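Local coordinates for DUF952 domain-containing protein (Caulobacter vibrioides, PDB 2O0Q) that is of unknown function, although its family belongs to a clan of ADP-ribosyl-type domains and it folds as a compact single chain around an antiparallel sheet, at residues K6-A11 and N55-A60. Numbering follows the deposited sequence.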
ATOM      1  N   LYS A   6      -1.226   0.130  -1.295  1.00 12.37           N
ATOM      2  CA  LYS A   6       0.094   0.080  -0.710  1.00 12.64           C
ATOM      3  C   LYS A   6       0.621   1.503  -0.759  1.00 13.25           C
ATOM      4  O   LYS A   6       0.474   2.201  -1.771  1.00 14.37           O
ATOM      5  CB  LYS A   6       1.027  -0.833  -1.520  1.00 11.57           C
ATOM      6  CG  LYS A   6       2.438  -0.948  -0.929  1.00 12.68           C
ATOM      7  CD  LYS A   6       2.427  -1.698   0.403  1.00 11.17           C
ATOM      8  CE  LYS A   6       3.695  -1.443   1.216  1.00 13.24           C
ATOM      9  NZ  LYS A   6       3.674  -2.176   2.530  1.00  9.76           N
ATOM     10  N   ILE A   7       1.209   1.940   0.344  1.00 13.87           N
ATOM     11  CA  ILE A   7       1.806   3.263   0.422  1.00 13.89           C
ATOM     12  C   ILE A   7       3.305   3.017   0.561  1.00 14.51           C
ATOM     13  O   ILE A   7       3.724   2.228   1.408  1.00 13.93           O
ATOM     14  CB  ILE A   7       1.294   4.040   1.657  1.00 14.84           C
ATOM     15  CG1 ILE A   7      -0.213   4.273   1.521  1.00 15.28           C
ATOM     16  CG2 ILE A   7       2.043   5.370   1.792  1.00 15.94           C
ATOM     17  CD1 ILE A   7      -0.870   4.899   2.746  1.00 18.28           C
ATOM     18  N   LEU A   8       4.106   3.660  -0.286  1.00 14.38           N
ATOM     19  CA  LEU A   8       5.556   3.497  -0.221  1.00 13.55           C
ATOM     20  C   LEU A   8       6.259   4.725  -0.777  1.00 13.79           C
ATOM     21  O   LEU A   8       5.651   5.552  -1.463  1.00 14.25           O
ATOM     22  CB  LEU A   8       6.008   2.243  -0.990  1.00 14.60           C
ATOM     23  CG  LEU A   8       6.197   2.286  -2.514  1.00 14.51           C
ATOM     24  CD1 LEU A   8       6.788   0.966  -2.974  1.00 13.10           C
ATOM     25  CD2 LEU A   8       4.891   2.533  -3.220  1.00 15.53           C
ATOM     26  N   SER A   9       7.544   4.849  -0.475  1.00 13.65           N
ATOM     27  CA  SER A   9       8.322   5.990  -0.943  1.00 13.04           C
ATOM     28  C   SER A   9       8.561   5.902  -2.445  1.00 14.74           C
ATOM     29  O   SER A   9       8.514   4.819  -3.033  1.00 12.02           O
ATOM     30  CB  SER A   9       9.672   6.041  -0.221  1.00 13.26           C
ATOM     31  OG  SER A   9      10.528   4.993  -0.653  1.00 13.54           O
ATOM     32  N   ARG A  10       8.814   7.050  -3.064  1.00 14.67           N
ATOM     33  CA  ARG A  10       9.090   7.097  -4.496  1.00 17.37           C
ATOM     34  C   ARG A  10      10.336   6.256  -4.786  1.00 17.69           C
ATOM     35  O   ARG A  10      10.405   5.545  -5.792  1.00 19.64           O
ATOM     36  CB  ARG A  10       9.302   8.552  -4.932  1.00 18.42           C
ATOM     37  CG  ARG A  10       9.971   8.742  -6.296  1.00 21.28           C
ATOM     38  CD  ARG A  10       9.270   7.983  -7.413  1.00 21.62           C
ATOM     39  NE  ARG A  10       7.894   8.422  -7.631  1.00 21.80           N
ATOM     40  CZ  ARG A  10       7.126   7.983  -8.623  1.00 21.93           C
ATOM     41  NH1 ARG A  10       7.607   7.095  -9.484  1.00 22.42           N
ATOM     42  NH2 ARG A  10       5.879   8.420  -8.755  1.00 22.53           N
ATOM     43  N   ALA A  11      11.314   6.325  -3.891  1.00 18.49           N
ATOM     44  CA  ALA A  11      12.546   5.560  -4.060  1.00 19.19           C
ATOM     45  C   ALA A  11      12.235   4.071  -4.153  1.00 19.57           C
ATOM     46  O   ALA A  11      12.730   3.374  -5.039  1.00 20.04           O
ATOM     47  CB  ALA A  11      13.490   5.820  -2.891  1.00 18.80           C
ATOM     48  N   ASN A  55       7.111  12.881  -1.031  1.00 23.47           N
ATOM     49  CA  ASN A  55       7.374  12.010  -2.167  1.00 24.06           C
ATOM     50  C   ASN A  55       6.856  10.590  -1.986  1.00 23.29           C
ATOM     51  O   ASN A  55       7.527   9.628  -2.362  1.00 23.75           O
ATOM     52  CB  ASN A  55       8.877  11.966  -2.460  1.00 26.67           C
ATOM     53  CG  ASN A  55       9.468  13.345  -2.670  1.00 29.85           C
ATOM     54  OD1 ASN A  55       8.997  14.113  -3.512  1.00 30.25           O
ATOM     55  ND2 ASN A  55      10.506  13.667  -1.904  1.00 30.18           N
ATOM     56  N   LEU A  56       5.669  10.458  -1.403  1.00 20.84           N
ATOM     57  CA  LEU A  56       5.070   9.145  -1.212  1.00 17.79           C
ATOM     58  C   LEU A  56       4.234   8.809  -2.435  1.00 16.69           C
ATOM     59  O   LEU A  56       3.724   9.698  -3.117  1.00 14.97           O
ATOM     60  CB  LEU A  56       4.164   9.121   0.023  1.00 16.88           C
ATOM     61  CG  LEU A  56       4.821   9.178   1.405  1.00 15.89           C
ATOM     62  CD1 LEU A  56       3.740   9.212   2.485  1.00 12.91           C
ATOM     63  CD2 LEU A  56       5.726   7.967   1.590  1.00 15.57           C
ATOM     64  N   VAL A  57       4.099   7.520  -2.713  1.00 15.59           N
ATOM     65  CA  VAL A  57       3.295   7.076  -3.835  1.00 16.24           C
ATOM     66  C   VAL A  57       2.256   6.080  -3.338  1.00 15.80           C
ATOM     67  O   VAL A  57       2.518   5.276  -2.438  1.00 14.30           O
ATOM     68  CB  VAL A  57       4.174   6.440  -4.949  1.00 17.37           C
ATOM     69  CG1 VAL A  57       5.131   5.451  -4.351  1.00 21.24           C
ATOM     70  CG2 VAL A  57       3.289   5.770  -6.006  1.00 18.78           C
ATOM     71  N   LEU A  58       1.063   6.165  -3.913  1.00 15.30           N
ATOM     72  CA  LEU A  58      -0.035   5.281  -3.556  1.00 14.49           C
ATOM     73  C   LEU A  58      -0.255   4.299  -4.702  1.00 14.25           C
ATOM     74  O   LEU A  58      -0.451   4.712  -5.846  1.00 13.27           O
ATOM     75  CB  LEU A  58      -1.308   6.109  -3.325  1.00 14.49           C
ATOM     76  CG  LEU A  58      -2.628   5.457  -2.894  1.00 15.20           C
ATOM     77  CD1 LEU A  58      -3.157   4.572  -3.996  1.00 20.14           C
ATOM     78  CD2 LEU A  58      -2.428   4.669  -1.606  1.00 13.54           C
ATOM     79  N   LEU A  59      -0.213   3.004  -4.398  1.00 13.88           N
ATOM     80  CA  LEU A  59      -0.440   1.989  -5.421  1.00 13.47           C
ATOM     81  C   LEU A  59      -1.809   1.365  -5.185  1.00 15.97           C
ATOM     82  O   LEU A  59      -2.101   0.894  -4.082  1.00 16.51           O
ATOM     83  CB  LEU A  59       0.619   0.881  -5.363  1.00 12.24           C
ATOM     84  CG  LEU A  59       2.111   1.219  -5.435  1.00 10.70           C
ATOM     85  CD1 LEU A  59       2.915  -0.062  -5.230  1.00 11.37           C
ATOM     86  CD2 LEU A  59       2.462   1.881  -6.770  1.00 11.21           C
ATOM     87  N   ALA A  60      -2.643   1.379  -6.221  1.00 14.80           N
ATOM     88  CA  ALA A  60      -3.979   0.793  -6.157  1.00 16.61           C
ATOM     89  C   ALA A  60      -3.878  -0.574  -6.822  1.00 17.19           C
ATOM     90  O   ALA A  60      -3.418  -0.686  -7.964  1.00 16.65           O
ATOM     91  CB  ALA A  60      -4.976   1.673  -6.898  1.00 16.18           C
TER
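Two adjacent antiparallel strands, 3-9 and 56-62, meet inside the six-stranded sheet, just where the first of them turns into helix 10-19. Lys6 with Leu59 and Leu8 with Val57 are the hydrogen-bonded pairs. Leu59 N reaches Lys6 O at 2.8 Å in an almost straight bond (175° at the hydrogen), and Lys6 N returns to Leu59 O at 3.0 Å. Two residues further along, Val57 N donates to Leu8 O at 2.8 Å and Leu8 N to Val57 O at 3.1 Å. Between them, Ile7 and Leu58 form a non-hydrogen-bonded pair, and the CA-H of Ile7 points at Val57 O.

Leu8, Val57 and Leu59 lie on one face, and Trp13 of helix 10-19 packs on all three. On the other face Ile7 CG1 meets Leu58 CD2 at 3.9 Å; with CG anti to the backbone N (chi1 -178°), Leu58 swings this methyl toward the neighbouring strand, while Phe50 packs on Ile7 and Leu56.

Past Ser9, the N-cap residue, whose side chain caps a backbone N of the first turn and whose OG also bonds Glu12 OE1, Arg10 N donates to Asn55 O at 3.0 Å, a more bent bond (136°). The guanidinium of Arg10 forms salt bridges with Asp14 and Asp98, and Lys6 NZ pairs with Asp28. The ladder's final bond thus uses an amide from the helix's first turn, tying the start of helix 10-19 to the residue that leads into strand 56-62, while the apolar side chains on either face probably shield the bonds of the buried pairs and the end at Asn55 is more open.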